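Local coordinates for Lin1840 protein (Listeria innocua serovar 6a, PDB 4ZOC), which probably hydrolyses terminal, non-reducing beta-D-glucosyl residues to release beta-D-glucose, acting in the breakdown of beta-1,2-glucan, at residues L618-S623 with V717-Y722; L624-T629 with V703-S708; L660-K665 with V676-T681. The protein carries 2 engineered substitutions. All coordinates share one frame; numbering follows the deposited sequence. Where two conformers were deposited one is given.

Contact 1 of 3, residues L618-S623 with V717-Y722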
loop_
_atom_site.group_PDB
_atom_site.type_symbol
_atom_site.label_atom_id
_atom_site.label_comp_id
_atom_site.label_asym_id
_atom_site.label_seq_id
_atom_site.Cartn_x
_atom_site.Cartn_y
_atom_site.Cartn_z
ATOM N N LEU A 618 35.735 11.271 -5.405
ATOM C CA LEU A 618 35.788 10.074 -6.209
ATOM C C LEU A 618 35.404 10.525 -7.576
ATOM O O LEU A 618 34.557 11.473 -7.747
ATOM C CB LEU A 618 34.720 9.117 -5.734
ATOM C CG LEU A 618 34.917 7.651 -5.647
ATOM C CD1 LEU A 618 36.234 7.313 -4.990
ATOM C CD2 LEU A 618 33.731 7.085 -4.893
ATOM N N ASN A 619 36.034 9.935 -8.564
ATOM C CA ASN A 619 35.597 10.123 -9.923
ATOM C C ASN A 619 34.381 9.288 -10.188
ATOM O O ASN A 619 34.112 8.351 -9.459
ATOM C CB ASN A 619 36.719 9.772 -10.862
ATOM C CG ASN A 619 37.814 10.847 -10.878
ATOM O OD1 ASN A 619 38.962 10.548 -10.672
ATOM N ND2 ASN A 619 37.450 12.065 -11.172
ATOM N N LEU A 620 33.640 9.642 -11.217
ATOM C CA LEU A 620 32.592 8.812 -11.689
ATOM C C LEU A 620 33.208 7.520 -12.149
ATOM O O LEU A 620 34.369 7.472 -12.642
ATOM C CB LEU A 620 31.867 9.472 -12.838
ATOM C CG LEU A 620 31.053 10.736 -12.521
ATOM C CD1 LEU A 620 30.914 11.705 -13.703
ATOM C CD2 LEU A 620 29.669 10.343 -11.922
ATOM N N GLY A 621 32.443 6.445 -12.010
ATOM C CA GLY A 621 32.909 5.120 -12.459
ATOM C C GLY A 621 33.919 4.476 -11.510
ATOM O O GLY A 621 34.328 3.370 -11.722
ATOM N N GLU A 622 34.330 5.169 -10.479
ATOM C CA GLU A 622 35.348 4.697 -9.620
ATOM C C GLU A 622 34.726 4.039 -8.399
ATOM O O GLU A 622 33.698 4.496 -7.923
ATOM C CB GLU A 622 36.160 5.881 -9.185
ATOM C CG GLU A 622 37.373 5.488 -8.359
ATOM C CD GLU A 622 38.324 6.656 -8.091
ATOM O OE1 GLU A 622 38.026 7.865 -8.274
ATOM O OE2 GLU A 622 39.391 6.340 -7.644
ATOM N N SER A 623 35.389 2.991 -7.904
ATOM C CA SER A 623 34.980 2.285 -6.718
ATOM C C SER A 623 35.406 3.045 -5.481
ATOM O O SER A 623 36.435 3.722 -5.429
ATOM C CB SER A 623 35.592 0.878 -6.684
ATOM O OG SER A 623 35.063 0.014 -7.684
ATOM N N VAL A 717 31.215 11.869 0.654
ATOM C CA VAL A 717 32.047 11.710 -0.530
ATOM C C VAL A 717 31.414 12.476 -1.655
ATOM O O VAL A 717 30.232 12.320 -1.966
ATOM C CB VAL A 717 32.195 10.256 -0.980
ATOM C CG1 VAL A 717 33.030 10.199 -2.236
ATOM C CG2 VAL A 717 32.782 9.397 0.129
ATOM N N GLU A 718 32.193 13.341 -2.264
ATOM C CA GLU A 718 31.718 14.053 -3.397
ATOM C C GLU A 718 32.217 13.331 -4.678
ATOM O O GLU A 718 33.411 13.274 -4.935
ATOM C CB GLU A 718 32.202 15.516 -3.340
ATOM C CG GLU A 718 31.571 16.380 -4.412
ATOM C CD GLU A 718 30.117 16.777 -4.136
ATOM O OE1 GLU A 718 29.388 16.960 -5.161
ATOM O OE2 GLU A 718 29.714 16.994 -2.952
ATOM N N VAL A 719 31.272 12.853 -5.481
ATOM C CA VAL A 719 31.506 12.181 -6.737
ATOM C C VAL A 719 31.409 13.145 -7.896
ATOM O O VAL A 719 30.419 13.884 -8.062
ATOM C CB VAL A 719 30.527 10.976 -6.911
ATOM C CG1 VAL A 719 30.865 10.176 -8.166
ATOM C CG2 VAL A 719 30.679 10.017 -5.769
ATOM N N GLY A 720 32.469 13.249 -8.678
ATOM C CA GLY A 720 32.369 14.058 -9.918
ATOM C C GLY A 720 33.550 13.930 -10.833
ATOM O O GLY A 720 34.253 13.049 -10.708
ATOM N N GLY A 721 33.716 14.838 -11.776
ATOM C CA GLY A 721 34.922 14.861 -12.630
ATOM C C GLY A 721 34.798 13.974 -13.828
ATOM O O GLY A 721 33.728 13.950 -14.506
ATOM N N TYR A 722 35.840 13.196 -14.093
ATOM C CA TYR A 722 35.822 12.294 -15.215
ATOM C C TYR A 722 35.341 10.894 -14.875
ATOM O O TYR A 722 35.158 10.568 -13.706
ATOM C CB TYR A 722 37.222 12.258 -15.897
ATOM C CG TYR A 722 38.314 11.786 -14.995
ATOM C CD1 TYR A 722 38.540 10.464 -14.819
ATOM C CD2 TYR A 722 39.130 12.713 -14.279
ATOM C CE1 TYR A 722 39.591 9.997 -13.980
ATOM C CE2 TYR A 722 40.165 12.273 -13.462
ATOM C CZ TYR A 722 40.380 10.902 -13.297
ATOM O OH TYR A 722 41.411 10.419 -12.483
#
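Leu618 and Val719 form a parallel beta bridge where the short edge strand 617-620 joins strand 712-720, at the rim of a five-stranded mixed sheet. Both backbone polar atoms of Leu618 reach residues flanking Val719: its N donates to Glu718 O at 3.1 Å, and its O accepts from Gly720 N at 2.9 Å, the latter bond much the straighter at 161°. This alternation, one residue bonding to the neighbours on both sides of its partner, is the signature of parallel pairing. On the sandwich core side Leu618 packs its CB against CG2 of Val719, while CD2 of Leu620 lies 3.9 Å from CG1 of the same valine. In a fibronectin type III-like sandwich such a parallel graft of an early edge segment onto the last strand resembles the A'-G pairing of many immunoglobulin-like domains. Past the bridge the first strand leaves through a type II turn from Asn619 to Glu622, with Gly621 at its positive-phi position; the Glu622 carboxylate folds back, OE1 accepting from Asn619 N at 2.9 Å. The Asn619 amide meanwhile lies over one face of Tyr722, ND2 3.5 Å above the ring plane near its centre and the two planes 33° apart. Tyr722 holds CG between its backbone N and carbonyl carbon (chi1 61°), which swings the ring back under the amide although its CB starts away from Asn619. The same ND2 donates weakly to Gly720 O. Glu718, whose CB starts away from strand 617-620, reaches the subunit interface, where OE1 forms a salt bridge with Arg284 of the second subunit.

Contact 2 of 3, residues L624-T629 with V703-S708; sequences LHVEVT and VFVGTS
Val705 and its partners Val626 and Val628 illustrate how two sheets meet through methyl groups alone. From the backbone of Val705 the CB points at strand 624-632, and its two branches divide the work. CG1, anti to the backbone N (chi1 -179°), runs to CG2 of Val628 at 3.7 Å; CG2, set beside that N, lies 4.1 Å from CG1 of Val626. In both pairs the side chains slide past each other in opposite directions. Because its methyls diverge, Val705 spans Val626 and Val628, which follow each other on the inner face of the strand. Two residues earlier Val703 repeats the theme differently: its CG2 and CD2 of Leu624 meet tip to tip at 3.6 Å. The strand axes stay 9.5 Å apart and run at only 24° to each other, too distant for backbone bonding, and no hydrogen bond crosses. Leu646 and Val717, on the strands next to 699-706, touch Val703 and extend the apolar layer within that sheet; Thr611 of strand 607-611 touches Val705. All five touching residues are buried. Two sheets packed face to face through alternate, inward-pointing aliphatic residues are characteristic of the beta sandwich of a fibronectin type III-like domain.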
loop_
_atom_site.group_PDB
_atom_site.type_symbol
_atom_site.label_atom_id
_atom_site.label_comp_id
_atom_site.label_asym_id
_atom_site.label_seq_id
_atom_site.Cartn_x
_atom_site.Cartn_y
_atom_site.Cartn_z
ATOM N N LEU A 624 34.604 2.926 -4.451
ATOM C CA LEU A 624 34.992 3.305 -3.141
ATOM C C LEU A 624 35.369 2.098 -2.324
ATOM O O LEU A 624 34.544 1.155 -2.130
ATOM C CB LEU A 624 33.871 4.130 -2.452
ATOM C CG LEU A 624 34.198 4.636 -1.070
ATOM C CD1 LEU A 624 35.125 5.829 -1.138
ATOM C CD2 LEU A 624 32.924 4.940 -0.287
ATOM N N HIS A 625 36.611 2.117 -1.815
ATOM C CA HIS A 625 37.114 1.081 -0.936
ATOM C C HIS A 625 36.991 1.487 0.536
ATOM O O HIS A 625 37.513 2.505 0.964
ATOM C CB HIS A 625 38.555 0.677 -1.263
ATOM C CG HIS A 625 38.684 0.095 -2.626
ATOM N ND1 HIS A 625 38.524 -1.250 -2.891
ATOM C CD2 HIS A 625 38.905 0.691 -3.811
ATOM C CE1 HIS A 625 38.682 -1.456 -4.179
ATOM N NE2 HIS A 625 38.882 -0.285 -4.760
ATOM N N VAL A 626 36.285 0.666 1.295
ATOM C CA VAL A 626 35.948 0.969 2.677
ATOM C C VAL A 626 36.591 -0.086 3.544
ATOM O O VAL A 626 36.364 -1.312 3.363
ATOM C CB VAL A 626 34.416 0.983 2.900
ATOM C CG1 VAL A 626 34.134 1.329 4.323
ATOM C CG2 VAL A 626 33.731 1.967 1.955
ATOM N N GLU A 627 37.451 0.358 4.450
ATOM C CA GLU A 627 38.197 -0.550 5.302
ATOM C C GLU A 627 37.764 -0.356 6.723
ATOM O O GLU A 627 37.727 0.768 7.228
ATOM C CB GLU A 627 39.720 -0.275 5.197
ATOM C CG GLU A 627 40.546 -1.196 6.087
ATOM C CD GLU A 627 42.016 -0.887 5.990
ATOM O OE1 GLU A 627 42.706 -1.645 5.317
ATOM O OE2 GLU A 627 42.449 0.151 6.542
ATOM N N VAL A 628 37.429 -1.442 7.376
ATOM C CA VAL A 628 36.832 -1.375 8.692
ATOM C C VAL A 628 37.576 -2.306 9.629
ATOM O O VAL A 628 37.730 -3.468 9.350
ATOM C CB VAL A 628 35.323 -1.734 8.711
ATOM C CG1 VAL A 628 34.734 -1.541 10.100
ATOM C CG2 VAL A 628 34.533 -0.894 7.695
ATOM N N THR A 629 37.994 -1.767 10.761
ATOM C CA THR A 629 38.639 -2.561 11.819
ATOM C C THR A 629 37.657 -2.780 12.938
ATOM O O THR A 629 37.048 -1.844 13.482
ATOM C CB THR A 629 39.851 -1.798 12.372
ATOM O OG1 THR A 629 40.750 -1.593 11.285
ATOM C CG2 THR A 629 40.571 -2.593 13.405
ATOM N N VAL A 703 28.101 7.789 3.289
ATOM C CA VAL A 703 28.567 6.438 3.498
ATOM C C VAL A 703 28.400 6.183 4.990
ATOM O O VAL A 703 28.894 6.960 5.825
ATOM C CB VAL A 703 30.089 6.256 3.104
ATOM C CG1 VAL A 703 30.484 4.785 3.276
ATOM C CG2 VAL A 703 30.332 6.617 1.638
ATOM N N PHE A 704 27.640 5.138 5.334
ATOM C CA PHE A 704 27.325 4.797 6.701
ATOM C C PHE A 704 27.910 3.447 7.010
ATOM O O PHE A 704 27.640 2.423 6.311
ATOM C CB PHE A 704 25.806 4.723 6.959
ATOM C CG PHE A 704 25.026 5.924 6.478
ATOM C CD1 PHE A 704 24.642 6.042 5.138
ATOM C CD2 PHE A 704 24.633 6.900 7.386
ATOM C CE1 PHE A 704 23.896 7.110 4.722
ATOM C CE2 PHE A 704 23.882 7.976 6.972
ATOM C CZ PHE A 704 23.516 8.096 5.628
ATOM N N VAL A 705 28.683 3.386 8.073
ATOM C CA VAL A 705 29.321 2.132 8.425
ATOM C C VAL A 705 28.863 1.785 9.853
ATOM O O VAL A 705 29.025 2.571 10.799
ATOM C CB VAL A 705 30.846 2.232 8.412
ATOM C CG1 VAL A 705 31.413 0.863 8.779
ATOM C CG2 VAL A 705 31.343 2.619 7.022
ATOM N N GLY A 706 28.334 0.592 10.040
ATOM C CA GLY A 706 27.943 0.254 11.400
ATOM C C GLY A 706 27.399 -1.152 11.533
ATOM O O GLY A 706 27.704 -2.031 10.734
ATOM N N THR A 707 26.536 -1.327 12.530
ATOM C CA THR A 707 26.085 -2.667 12.934
ATOM C C THR A 707 24.533 -2.870 12.915
ATOM O O THR A 707 24.036 -3.908 13.364
ATOM C CB THR A 707 26.584 -3.022 14.344
ATOM O OG1 THR A 707 26.161 -1.977 15.258
ATOM C CG2 THR A 707 28.111 -3.120 14.374
ATOM N N SER A 708 23.849 -1.839 12.453
ATOM C CA SER A 708 22.462 -1.786 12.025
ATOM C C SER A 708 22.225 -0.629 11.071
ATOM O O SER A 708 23.132 0.137 10.757
ATOM C CB SER A 708 21.504 -1.679 13.197
ATOM O OG SER A 708 21.372 -0.383 13.736
#

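Contact 3 of 3, residues L660-K665 with V676-T681; sequences LKAFEK and VTFELT
NZ of Lys665 is gripped by three groups, a salt bridge to Glu373 and hydrogen bonds to Ser109 O and Ser547 OG, and so ties strand 659-668 to the rest of the enzyme just beyond Glu664, which meets Val676 across this contact. Glu664 extends its chain, CG opposite the backbone N (chi1 -177°), until the carboxylate arrives at CG1 of Val676; that methyl is 3.2 Å from both OE1 and OE2. Glu664 CB takes part as well, 3.8 Å from CE1 of Phe678. Ala662 packs in the middle: its CB sits 3.5 Å from CD1 of Phe678 and 3.9 Å from CD2 of Leu680. Phe678 sends its ring along strand 659-668 from Ala662 to Glu664, passing the carbonyl carbon of Phe663. A classic beta bulge, in which Lys661 and Ala662 both face Val644, helps bring the CB atoms of these successive residues toward strand 673-680; beyond its CB Lys661 bends away at chi2. Phe663 starts away from strand 673-680; its side chain touches helix 158-173, and Arg112 makes a cation-pi contact with the ring. The two edge strands run nearly antiparallel at 159°, one from each sheet. With no hydrogen bond between the segments, the join rests on Ala662, Phe678 and Leu680 packing together, while the partly exposed Glu664 carboxylate only lies against a Val676 methyl, a van der Waals touch; backbone bonds tie each strand to its own sheet.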
loop_
_atom_site.group_PDB
_atom_site.type_symbol
_atom_site.label_atom_id
_atom_site.label_comp_id
_atom_site.label_asym_id
_atom_site.label_seq_id
_atom_site.Cartn_x
_atom_site.Cartn_y
_atom_site.Cartn_z
ATOM N N LEU A 660 21.513 -0.552 1.781
ATOM C CA LEU A 660 22.607 -1.440 2.072
ATOM C C LEU A 660 23.370 -1.800 0.803
ATOM O O LEU A 660 22.735 -2.163 -0.207
ATOM C CB LEU A 660 22.121 -2.776 2.687
ATOM C CG LEU A 660 23.134 -3.727 3.268
ATOM C CD1 LEU A 660 23.771 -3.174 4.545
ATOM C CD2 LEU A 660 22.449 -5.089 3.478
ATOM N N LYS A 661 24.709 -1.697 0.850
ATOM C CA LYS A 661 25.525 -1.988 -0.316
ATOM C C LYS A 661 26.703 -2.920 -0.016
ATOM O O LYS A 661 27.388 -3.324 -0.969
ATOM C CB LYS A 661 26.075 -0.693 -0.910
ATOM C CG LYS A 661 25.052 0.291 -1.439
ATOM C CD LYS A 661 24.258 -0.188 -2.551
ATOM C CE LYS A 661 23.349 0.955 -3.039
ATOM N NZ LYS A 661 22.526 0.356 -4.108
ATOM N N ALA A 662 26.899 -3.314 1.260
ATOM C CA ALA A 662 27.869 -4.288 1.620
ATOM C C ALA A 662 27.580 -4.764 3.003
ATOM O O ALA A 662 27.046 -4.044 3.841
ATOM C CB ALA A 662 29.334 -3.741 1.516
ATOM N N PHE A 663 27.943 -6.004 3.246
ATOM C CA PHE A 663 27.864 -6.567 4.611
ATOM C C PHE A 663 28.821 -7.748 4.748
ATOM O O PHE A 663 29.077 -8.450 3.751
ATOM C CB PHE A 663 26.412 -7.001 4.935
ATOM C CG PHE A 663 25.903 -8.131 4.065
ATOM C CD1 PHE A 663 25.277 -7.870 2.887
ATOM C CD2 PHE A 663 26.064 -9.456 4.458
ATOM C CE1 PHE A 663 24.796 -8.889 2.127
ATOM C CE2 PHE A 663 25.574 -10.479 3.668
ATOM C CZ PHE A 663 24.942 -10.203 2.487
ATOM N N GLU A 664 29.336 -7.978 5.954
ATOM C CA GLU A 664 30.168 -9.142 6.274
ATOM C C GLU A 664 30.000 -9.445 7.753
ATOM O O GLU A 664 30.028 -8.559 8.642
ATOM C CB GLU A 664 31.695 -8.910 6.019
ATOM C CG GLU A 664 32.494 -10.162 6.293
ATOM C CD GLU A 664 33.967 -10.107 5.958
ATOM O OE1 GLU A 664 34.380 -9.317 5.080
ATOM O OE2 GLU A 664 34.735 -10.895 6.579
ATOM N N LYS A 665 29.768 -10.685 8.026
ATOM C CA LYS A 665 29.657 -11.173 9.382
ATOM C C LYS A 665 31.038 -11.639 9.862
ATOM O O LYS A 665 31.695 -12.439 9.198
ATOM C CB LYS A 665 28.653 -12.320 9.467
ATOM C CG LYS A 665 28.330 -12.749 10.859
ATOM C CD LYS A 665 27.142 -13.708 10.748
ATOM C CE LYS A 665 26.242 -13.617 11.882
ATOM N NZ LYS A 665 25.108 -14.565 11.728
ATOM N N VAL A 676 38.417 -5.696 7.757
ATOM C CA VAL A 676 37.711 -6.230 6.584
ATOM C C VAL A 676 37.593 -5.081 5.646
ATOM O O VAL A 676 37.565 -3.900 6.054
ATOM C CB VAL A 676 36.333 -6.942 6.881
ATOM C CG1 VAL A 676 36.514 -8.390 7.279
ATOM C CG2 VAL A 676 35.552 -6.265 7.956
ATOM N N THR A 677 37.598 -5.398 4.377
ATOM C CA THR A 677 37.554 -4.346 3.368
ATOM C C THR A 677 36.376 -4.579 2.482
ATOM O O THR A 677 36.011 -5.709 2.203
ATOM C CB THR A 677 38.844 -4.265 2.517
ATOM O OG1 THR A 677 39.061 -5.550 1.908
ATOM C CG2 THR A 677 39.983 -3.959 3.372
ATOM N N PHE A 678 35.730 -3.510 2.074
ATOM C CA PHE A 678 34.578 -3.638 1.144
ATOM C C PHE A 678 34.855 -2.796 -0.090
ATOM O O PHE A 678 35.428 -1.750 0.022
ATOM C CB PHE A 678 33.282 -3.135 1.796
ATOM C CG PHE A 678 32.911 -3.794 3.070
ATOM C CD1 PHE A 678 32.242 -5.015 3.071
ATOM C CD2 PHE A 678 33.232 -3.220 4.278
ATOM C CE1 PHE A 678 31.881 -5.583 4.263
ATOM C CE2 PHE A 678 32.865 -3.783 5.464
ATOM C CZ PHE A 678 32.198 -4.974 5.455
ATOM N N GLU A 679 34.456 -3.234 -1.269
ATOM C CA GLU A 679 34.527 -2.400 -2.495
ATOM C C GLU A 679 33.116 -2.004 -2.876
ATOM O O GLU A 679 32.269 -2.863 -3.156
ATOM C CB GLU A 679 35.175 -3.183 -3.645
ATOM C CG GLU A 679 35.324 -2.340 -4.915
ATOM C CD GLU A 679 35.914 -3.057 -6.079
ATOM O OE1 GLU A 679 36.151 -2.379 -7.071
ATOM O OE2 GLU A 679 36.133 -4.283 -6.022
ATOM N N LEU A 680 32.823 -0.707 -2.883
ATOM C CA LEU A 680 31.504 -0.261 -3.362
ATOM C C LEU A 680 31.817 0.208 -4.760
ATOM O O LEU A 680 32.483 1.253 -4.924
ATOM C CB LEU A 680 30.952 0.874 -2.493
ATOM C CG LEU A 680 30.862 0.615 -0.961
ATOM C CD1 LEU A 680 30.160 1.687 -0.189
ATOM C CD2 LEU A 680 30.204 -0.660 -0.681
ATOM N N THR A 681 31.390 -0.569 -5.758
ATOM C CA THR A 681 31.691 -0.238 -7.169
ATOM C C THR A 681 30.809 0.896 -7.556
ATOM O O THR A 681 29.886 1.252 -6.807
ATOM C CB THR A 681 31.455 -1.400 -8.129
ATOM O OG1 THR A 681 30.062 -1.651 -8.229
ATOM C CG2 THR A 681 32.213 -2.646 -7.736
#

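The three contacts are parts of one sandwich. Contacts 2 and 3 lie close, their centres about 7 Å apart, because strands 624-632 and 673-680 are neighbours in the same sheet: Val626 O and Phe678 N, at 2.6 Å, probably form a hydrogen bond. Contact 1 sits about 18 Å from each of their centres, at one end. Leu618 CD2 packs on Leu624 CB at 3.8 Å, joining it to contact 2, and Ser623 OG probably bonds Glu679 OE1, joining it to contact 3. A magnesium ion held by Asp648 and Thr650 lies about 7 Å from the Val719 side chain, whereas the glucose pocket of Trp271, Trp409 and Glu473 involves none of these segments.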